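Local coordinates for protein purine nucleoside phosphorylase (Caulobacter vibrioides, PDB 1XFJ) that probably acts as a purine nucleoside phosphorylase of the YfiH/LACC1 family, cleaving nucleosides such as inosine with phosphate and deaminating adenosine, at residues E68-I76 against P103-A111; L118-A129 against R252-E260. All blocks are in the same frame, centred on the assembly; numbering follows the deposited sequence.

Contact 1 (E68-I76 against P103-A111); sequences EDLNVCYQI and PGVICGAMA
Leu70 and Ile106 meet methyl to methyl because their first torsions send different branches to the same place: Leu70 turns CG anti to its backbone N (chi1 -169°), while Ile106 puts CG2 opposite its own N and leaves CG1 beside it. Leu70 CD1 then lies 3.6 Å from Ile106 CG2, the two side chains crossing at a slant. The other branch of Ile106 runs back over the carbonyl of Asp69 toward Asp69 CB.

Beneath these groups, three backbone bonds define a parallel ladder. Ile106 N donates to Asp69 O at 2.8 Å, Asn71 N to Ile106 O at 2.9 Å, and Gly108 N to Asn71 O at 3.0 Å. Beyond that point the strands part, and a water takes over, accepting from Cys73 N and donating to Gly108 O.

Val72 CG2 lies 4.1 Å from Gly108 O, where glycine brings no side chain to the face that carries Leu70 and Ile106. On that same face, Val72 CG1 lies 3.7 Å from Met110 CG; Met110, a selenomethionine, bends at its third torsion so that CE reaches 3.5 Å from Cys73 O. The aliphatic part of Gln75 also meets Met110, its CG near Met110 CE. On the opposite face, the Asn71 amide crosses Val105 at about a right angle, with ND2 3.2 Å from Val105 CG1, and Cys107 packs against Val98 and Val127.

The short segment axes differ by 36°, consistent with the splaying that lets the water in. This is a parallel edge pairing in a mixed beta-sheet: strand 70-72 lies at one edge of the sheet within this chain, and 106-111 links it to the antiparallel strand 253-259.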
loop_
_atom_site.group_PDB
_atom_site.type_symbol
_atom_site.label_atom_id
_atom_site.label_comp_id
_atom_site.label_asym_id
_atom_site.label_seq_id
_atom_site.Cartn_x
_atom_site.Cartn_y
_atom_site.Cartn_z
ATOM N N GLU A 68 11.145 14.922 6.844
ATOM C CA GLU A 68 12.376 14.150 6.698
ATOM C C GLU A 68 12.188 12.697 7.125
ATOM O O GLU A 68 12.763 11.786 6.529
ATOM C CB GLU A 68 13.505 14.765 7.532
ATOM C CG GLU A 68 14.064 16.068 6.990
ATOM C CD GLU A 68 15.309 16.517 7.736
ATOM O OE1 GLU A 68 15.212 16.800 8.949
ATOM O OE2 GLU A 68 16.388 16.584 7.110
ATOM N N ASP A 69 11.374 12.489 8.154
ATOM C CA ASP A 69 11.121 11.154 8.684
ATOM C C ASP A 69 10.264 10.279 7.771
ATOM O O ASP A 69 10.064 9.098 8.051
ATOM C CB ASP A 69 10.456 11.259 10.058
ATOM C CG ASP A 69 11.262 12.100 11.034
ATOM O OD1 ASP A 69 12.466 11.815 11.219
ATOM O OD2 ASP A 69 10.693 13.044 11.617
ATOM N N LEU A 70 9.758 10.852 6.684
ATOM C CA LEU A 70 8.924 10.093 5.763
ATOM C C LEU A 70 9.757 9.499 4.633
ATOM O O LEU A 70 10.468 10.211 3.923
ATOM C CB LEU A 70 7.817 10.984 5.195
ATOM C CG LEU A 70 6.705 10.286 4.407
ATOM C CD1 LEU A 70 6.094 9.160 5.234
ATOM C CD2 LEU A 70 5.639 11.309 4.034
ATOM N N ASN A 71 9.662 8.183 4.478
ATOM C CA ASN A 71 10.410 7.464 3.455
ATOM C C ASN A 71 9.455 6.776 2.478
ATOM O O ASN A 71 8.796 5.793 2.824
ATOM C CB ASN A 71 11.314 6.417 4.118
ATOM C CG ASN A 71 12.347 7.032 5.061
ATOM O OD1 ASN A 71 13.500 7.248 4.684
ATOM N ND2 ASN A 71 11.933 7.315 6.291
ATOM N N VAL A 72 9.383 7.300 1.259
ATOM C CA VAL A 72 8.518 6.733 0.230
ATOM C C VAL A 72 9.320 6.607 -1.064
ATOM O O VAL A 72 10.051 7.518 -1.442
ATOM C CB VAL A 72 7.280 7.619 -0.008
ATOM C CG1 VAL A 72 6.361 6.971 -1.035
ATOM C CG2 VAL A 72 6.540 7.834 1.308
ATOM N N CYS A 73 9.181 5.471 -1.736
ATOM C CA CYS A 73 9.915 5.211 -2.972
ATOM C C CYS A 73 9.301 5.785 -4.233
ATOM O O CYS A 73 8.181 6.296 -4.238
ATOM C CB CYS A 73 10.039 3.705 -3.218
ATOM S SG CYS A 73 10.919 2.759 -1.994
ATOM N N TYR A 74 10.083 5.680 -5.303
ATOM C CA TYR A 74 9.664 6.050 -6.644
ATOM C C TYR A 74 9.185 4.646 -6.991
ATOM O O TYR A 74 9.981 3.782 -7.350
ATOM C CB TYR A 74 10.876 6.424 -7.502
ATOM C CG TYR A 74 10.596 6.574 -8.985
ATOM C CD1 TYR A 74 9.736 7.565 -9.463
ATOM C CD2 TYR A 74 11.224 5.744 -9.916
ATOM C CE1 TYR A 74 9.513 7.728 -10.834
ATOM C CE2 TYR A 74 11.006 5.894 -11.284
ATOM C CZ TYR A 74 10.153 6.886 -11.738
ATOM O OH TYR A 74 9.949 7.030 -13.095
ATOM N N GLN A 75 7.890 4.408 -6.825
ATOM C CA GLN A 75 7.325 3.087 -7.060
ATOM C C GLN A 75 7.244 2.709 -8.534
ATOM O O GLN A 75 6.751 3.476 -9.360
ATOM C CB GLN A 75 5.954 3.007 -6.385
ATOM C CG GLN A 75 5.989 3.558 -4.965
ATOM C CD GLN A 75 4.695 3.359 -4.202
ATOM O OE1 GLN A 75 3.606 3.347 -4.782
ATOM N NE2 GLN A 75 4.806 3.223 -2.885
ATOM N N ILE A 76 7.732 1.512 -8.850
ATOM C CA ILE A 76 7.766 1.022 -10.223
ATOM C C ILE A 76 7.138 -0.363 -10.392
ATOM O O ILE A 76 7.419 -1.062 -11.362
ATOM C CB ILE A 76 9.223 0.962 -10.725
ATOM C CG1 ILE A 76 10.073 0.174 -9.724
ATOM C CG2 ILE A 76 9.779 2.367 -10.892
ATOM C CD1 ILE A 76 11.529 0.006 -10.128
ATOM N N PRO A 103 13.935 3.570 14.893
ATOM C CA PRO A 103 12.863 4.373 15.489
ATOM C C PRO A 103 12.820 5.747 14.822
ATOM O O PRO A 103 13.863 6.328 14.519
ATOM C CB PRO A 103 13.275 4.458 16.958
ATOM C CG PRO A 103 13.991 3.158 17.176
ATOM C CD PRO A 103 14.844 3.055 15.933
ATOM N N GLY A 104 11.618 6.256 14.583
ATOM C CA GLY A 104 11.491 7.558 13.955
ATOM C C GLY A 104 11.256 7.496 12.460
ATOM O O GLY A 104 10.652 8.404 11.884
ATOM N N VAL A 105 11.733 6.433 11.822
ATOM C CA VAL A 105 11.552 6.277 10.385
ATOM C C VAL A 105 10.120 5.871 10.065
ATOM O O VAL A 105 9.588 4.926 10.646
ATOM C CB VAL A 105 12.511 5.213 9.806
ATOM C CG1 VAL A 105 12.152 4.920 8.353
ATOM C CG2 VAL A 105 13.941 5.709 9.900
ATOM N N ILE A 106 9.499 6.597 9.145
ATOM C CA ILE A 106 8.131 6.306 8.741
ATOM C C ILE A 106 8.183 5.622 7.380
ATOM O O ILE A 106 8.529 6.250 6.385
ATOM C CB ILE A 106 7.297 7.597 8.611
ATOM C CG1 ILE A 106 7.314 8.367 9.932
ATOM C CG2 ILE A 106 5.867 7.256 8.225
ATOM C CD1 ILE A 106 6.685 9.750 9.837
ATOM N N CYS A 107 7.861 4.332 7.348
ATOM C CA CYS A 107 7.863 3.579 6.099
ATOM C C CYS A 107 6.520 3.785 5.413
ATOM O O CYS A 107 5.477 3.489 5.989
ATOM C CB CYS A 107 8.076 2.090 6.378
ATOM S SG CYS A 107 9.626 1.700 7.214
ATOM N N GLY A 108 6.542 4.284 4.182
ATOM C CA GLY A 108 5.293 4.525 3.487
ATOM C C GLY A 108 5.201 3.958 2.084
ATOM O O GLY A 108 6.212 3.734 1.418
ATOM N N ALA A 109 3.965 3.715 1.657
ATOM C CA ALA A 109 3.664 3.196 0.329
ATOM C C ALA A 109 2.479 3.998 -0.203
ATOM O O ALA A 109 1.588 4.374 0.562
ATOM C CB ALA A 109 3.302 1.711 0.400
HETATM N N MSE A 110 2.480 4.261 -1.507
HETATM C CA MSE A 110 1.412 5.026 -2.149
HETATM C C MSE A 110 0.539 4.136 -3.018
HETATM O O MSE A 110 1.018 3.164 -3.600
HETATM C CB MSE A 110 1.989 6.112 -3.054
HETATM C CG MSE A 110 2.887 7.116 -2.393
HETATM SE SE MSE A 110 3.485 8.347 -3.747
HETATM C CE MSE A 110 4.773 7.206 -4.632
ATOM N N ALA A 111 -0.737 4.491 -3.134
ATOM C CA ALA A 111 -1.653 3.715 -3.956
ATOM C C ALA A 111 -2.968 4.437 -4.211
ATOM O O ALA A 111 -3.321 5.394 -3.517
ATOM C CB ALA A 111 -1.918 2.366 -3.302
HETATM O O HOH W 1 7.163 3.413 -1.173
#

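Contact 2 (L118-A129 against R252-E260); sequences LLVDPEARIVAA and RLLSAITLE
Ile257 and Leu259 carry the apolar part of this contact, pointing from strand 253-259 onto the hairpin formed by strands 118-121 and 126-129. Ile257 CG2 lies between its own backbone N and carbonyl carbon, with CG1 anti to N (chi1 -176°), so its two branches serve different neighbours. CG2 lies 3.9 Å from Val127 CB and also approaches Leu118 CD2, whereas CD1 extends to Val120 CB at 4.1 Å. Leu259 slides past Val127 in the opposite direction, bringing its CD2 to 3.6 Å from Val127 CG1. Leu118 reaches the backbone around Ala256, with CD1 near Ala256 O.

Aliphatic groups also meet hairpin carbonyls: Ile257 CG2 is 3.5 Å from Ala128 O, and Leu259 CD1 comes close to Arg125 O.

At one end the contact becomes mixed: Leu259 CD2 lies 3.7 Å above one face of the Arg125 guanidinium, offset toward its rim, while polar atoms meet its edge. A water in the guanidinium plane accepts from Arg125 NH2 at 2.8 Å and donates to Glu260 O. Pro18 O and Gly19 O also bind Arg125, which should restrict its rotation. Within the hairpin, Asp121 OD1 accepts from Glu123 N, an Asx turn, and from Ala124 N, while Arg125 and Ile126 facing Asp121 form a G1 beta bulge.

The axis of strand 253-259 passes 6.4 Å from that of strand 126-129 and 7.4 Å from that of 118-121, without direct hydrogen bonds between the segments: two sheets pack face to face. Cohesion should come mainly from buried apolar contact, with polar linkage through water at one end.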
loop_
_atom_site.group_PDB
_atom_site.type_symbol
_atom_site.label_atom_id
_atom_site.label_comp_id
_atom_site.label_asym_id
_atom_site.label_seq_id
_atom_site.Cartn_x
_atom_site.Cartn_y
_atom_site.Cartn_z
ATOM N N LEU A 118 1.030 -3.210 5.297
ATOM C CA LEU A 118 1.830 -2.789 6.437
ATOM C C LEU A 118 2.163 -4.046 7.230
ATOM O O LEU A 118 1.273 -4.833 7.564
ATOM C CB LEU A 118 1.044 -1.802 7.300
ATOM C CG LEU A 118 0.604 -0.524 6.580
ATOM C CD1 LEU A 118 -0.155 0.378 7.548
ATOM C CD2 LEU A 118 1.822 0.197 6.020
ATOM N N LEU A 119 3.447 -4.236 7.516
ATOM C CA LEU A 119 3.895 -5.411 8.249
ATOM C C LEU A 119 4.749 -5.027 9.441
ATOM O O LEU A 119 5.365 -3.962 9.460
ATOM C CB LEU A 119 4.722 -6.329 7.347
ATOM C CG LEU A 119 4.114 -6.780 6.023
ATOM C CD1 LEU A 119 4.470 -5.777 4.940
ATOM C CD2 LEU A 119 4.664 -8.155 5.657
ATOM N N VAL A 120 4.810 -5.918 10.423
ATOM C CA VAL A 120 5.599 -5.658 11.612
ATOM C C VAL A 120 5.909 -6.924 12.394
ATOM O O VAL A 120 5.093 -7.838 12.459
ATOM C CB VAL A 120 4.857 -4.680 12.561
ATOM C CG1 VAL A 120 3.488 -5.229 12.901
ATOM C CG2 VAL A 120 5.662 -4.464 13.839
ATOM N N ASP A 121 7.112 -6.976 12.955
ATOM C CA ASP A 121 7.509 -8.082 13.816
ATOM C C ASP A 121 7.657 -7.339 15.141
ATOM O O ASP A 121 8.645 -6.638 15.353
ATOM C CB ASP A 121 8.856 -8.675 13.412
ATOM C CG ASP A 121 9.301 -9.780 14.352
ATOM O OD1 ASP A 121 8.928 -9.718 15.543
ATOM O OD2 ASP A 121 10.028 -10.696 13.915
ATOM N N PRO A 122 6.668 -7.471 16.039
ATOM C CA PRO A 122 6.682 -6.800 17.343
ATOM C C PRO A 122 7.782 -7.204 18.326
ATOM O O PRO A 122 8.001 -6.517 19.325
ATOM C CB PRO A 122 5.278 -7.072 17.879
ATOM C CG PRO A 122 4.973 -8.417 17.330
ATOM C CD PRO A 122 5.461 -8.307 15.896
ATOM N N GLU A 123 8.469 -8.307 18.051
ATOM C CA GLU A 123 9.547 -8.754 18.933
ATOM C C GLU A 123 10.892 -8.227 18.456
ATOM O O GLU A 123 11.677 -7.691 19.243
ATOM C CB GLU A 123 9.580 -10.284 19.008
ATOM C CG GLU A 123 10.756 -10.852 19.806
ATOM C CD GLU A 123 10.911 -10.201 21.172
ATOM O OE1 GLU A 123 9.887 -10.000 21.856
ATOM O OE2 GLU A 123 12.059 -9.901 21.566
ATOM N N ALA A 124 11.158 -8.379 17.165
ATOM C CA ALA A 124 12.411 -7.906 16.594
ATOM C C ALA A 124 12.349 -6.395 16.412
ATOM O O ALA A 124 13.370 -5.746 16.191
ATOM C CB ALA A 124 12.665 -8.586 15.255
ATOM N N ARG A 125 11.142 -5.846 16.516
ATOM C CA ARG A 125 10.924 -4.412 16.352
ATOM C C ARG A 125 11.334 -3.986 14.944
ATOM O O ARG A 125 12.247 -3.180 14.757
ATOM C CB ARG A 125 11.720 -3.621 17.400
ATOM C CG ARG A 125 11.286 -3.870 18.845
ATOM C CD ARG A 125 9.894 -3.304 19.148
ATOM N NE ARG A 125 9.848 -1.846 19.011
ATOM C CZ ARG A 125 8.763 -1.103 19.220
ATOM N NH1 ARG A 125 7.620 -1.671 19.581
ATOM N NH2 ARG A 125 8.820 0.215 19.064
ATOM N N ILE A 126 10.649 -4.544 13.951
ATOM C CA ILE A 126 10.919 -4.235 12.552
ATOM C C ILE A 126 9.599 -3.970 11.842
ATOM O O ILE A 126 8.635 -4.706 12.039
ATOM C CB ILE A 126 11.634 -5.413 11.856
ATOM C CG1 ILE A 126 13.033 -5.587 12.454
ATOM C CG2 ILE A 126 11.700 -5.182 10.350
ATOM C CD1 ILE A 126 13.752 -6.841 11.981
ATOM N N VAL A 127 9.550 -2.922 11.027
ATOM C CA VAL A 127 8.324 -2.595 10.301
ATOM C C VAL A 127 8.585 -2.447 8.806
ATOM O O VAL A 127 9.733 -2.356 8.369
ATOM C CB VAL A 127 7.688 -1.277 10.814
ATOM C CG1 VAL A 127 7.234 -1.438 12.265
ATOM C CG2 VAL A 127 8.691 -0.135 10.686
ATOM N N ALA A 128 7.513 -2.428 8.023
ATOM C CA ALA A 128 7.641 -2.272 6.577
ATOM C C ALA A 128 6.313 -1.903 5.930
ATOM O O ALA A 128 5.245 -2.264 6.422
ATOM C CB ALA A 128 8.177 -3.562 5.957
ATOM N N ALA A 129 6.399 -1.164 4.830
ATOM C CA ALA A 129 5.229 -0.764 4.057
ATOM C C ALA A 129 5.514 -1.229 2.633
ATOM O O ALA A 129 6.583 -0.951 2.091
ATOM C CB ALA A 129 5.056 0.747 4.096
ATOM N N ARG A 252 -2.992 10.249 -4.961
ATOM C CA ARG A 252 -2.410 9.032 -4.405
ATOM C C ARG A 252 -2.588 8.999 -2.889
ATOM O O ARG A 252 -2.349 9.995 -2.204
ATOM C CB ARG A 252 -0.911 8.951 -4.734
ATOM C CG ARG A 252 -0.543 9.402 -6.145
ATOM C CD ARG A 252 -1.310 8.636 -7.210
ATOM N NE ARG A 252 -1.146 9.250 -8.525
ATOM C CZ ARG A 252 -0.014 9.242 -9.222
ATOM N NH1 ARG A 252 1.064 8.641 -8.733
ATOM N NH2 ARG A 252 0.044 9.849 -10.400
ATOM N N LEU A 253 -3.009 7.846 -2.380
ATOM C CA LEU A 253 -3.217 7.650 -0.950
ATOM C C LEU A 253 -1.952 7.093 -0.320
ATOM O O LEU A 253 -1.274 6.260 -0.914
ATOM C CB LEU A 253 -4.334 6.641 -0.720
ATOM C CG LEU A 253 -5.690 6.959 -1.335
ATOM C CD1 LEU A 253 -6.526 5.682 -1.412
ATOM C CD2 LEU A 253 -6.379 8.020 -0.488
ATOM N N LEU A 254 -1.645 7.534 0.893
ATOM C CA LEU A 254 -0.467 7.027 1.578
ATOM C C LEU A 254 -0.884 6.056 2.674
ATOM O O LEU A 254 -1.941 6.207 3.278
ATOM C CB LEU A 254 0.328 8.169 2.213
ATOM C CG LEU A 254 1.699 7.729 2.744
ATOM C CD1 LEU A 254 2.615 7.460 1.566
ATOM C CD2 LEU A 254 2.300 8.796 3.636
ATOM N N SER A 255 -0.053 5.046 2.904
ATOM C CA SER A 255 -0.278 4.066 3.959
ATOM C C SER A 255 1.102 3.973 4.581
ATOM O O SER A 255 2.087 3.826 3.864
ATOM C CB SER A 255 -0.703 2.716 3.385
ATOM O OG SER A 255 -1.966 2.811 2.750
ATOM N N ALA A 256 1.194 4.078 5.900
ATOM C CA ALA A 256 2.512 4.043 6.518
ATOM C C ALA A 256 2.533 3.470 7.920
ATOM O O ALA A 256 1.505 3.368 8.588
ATOM C CB ALA A 256 3.109 5.448 6.525
ATOM N N ILE A 257 3.731 3.108 8.361
ATOM C CA ILE A 257 3.911 2.532 9.679
ATOM C C ILE A 257 5.278 2.962 10.194
ATOM O O ILE A 257 6.199 3.199 9.412
ATOM C CB ILE A 257 3.804 0.985 9.607
ATOM C CG1 ILE A 257 3.882 0.385 11.011
ATOM C CG2 ILE A 257 4.895 0.423 8.696
ATOM C CD1 ILE A 257 3.489 -1.090 11.052
ATOM N N THR A 258 5.410 3.076 11.508
ATOM C CA THR A 258 6.677 3.510 12.078
ATOM C C THR A 258 6.914 2.958 13.473
ATOM O O THR A 258 5.973 2.646 14.203
ATOM C CB THR A 258 6.728 5.050 12.173
ATOM O OG1 THR A 258 8.007 5.465 12.668
ATOM C CG2 THR A 258 5.646 5.557 13.119
ATOM N N LEU A 259 8.188 2.831 13.822
ATOM C CA LEU A 259 8.591 2.394 15.149
ATOM C C LEU A 259 8.741 3.729 15.874
ATOM O O LEU A 259 9.618 4.523 15.537
ATOM C CB LEU A 259 9.940 1.669 15.090
ATOM C CG LEU A 259 9.955 0.297 14.406
ATOM C CD1 LEU A 259 11.384 -0.186 14.216
ATOM C CD2 LEU A 259 9.158 -0.695 15.240
ATOM N N GLU A 260 7.876 3.987 16.848
ATOM C CA GLU A 260 7.921 5.253 17.575
ATOM C C GLU A 260 9.244 5.499 18.287
ATOM O O GLU A 260 9.895 4.513 18.686
ATOM C CB GLU A 260 6.769 5.310 18.584
ATOM C CG GLU A 260 5.396 5.404 17.938
ATOM C CD GLU A 260 4.266 5.295 18.943
ATOM O OE1 GLU A 260 3.101 5.514 18.551
ATOM O OE2 GLU A 260 4.537 4.984 20.121
HETATM O O HOH W 2 10.971 2.051 18.883
#

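How the contacts relate
Contact 1 closes first along the chain, pairing 68-76 with 103-111 across a 26-residue excursion that contains strands 81-83 and 97-100 of the six-stranded sheet. The chain then enters the hairpin 118-129. Contact 2 joins this hairpin to the C-terminal strand 253-259, closing a loop of 122 intervening residues. The loops are in series, neither enclosing nor crossing the other. The centres of the two contacts lie about 10 Å apart, and strands 106-111 and 253-259 are neighbours in one sheet; Val105 O and Thr258 OG1, 2.6 Å apart, link the two contacts. Contact 1 forms one edge of that sheet, while contact 2 fastens the sheet to the six-stranded one.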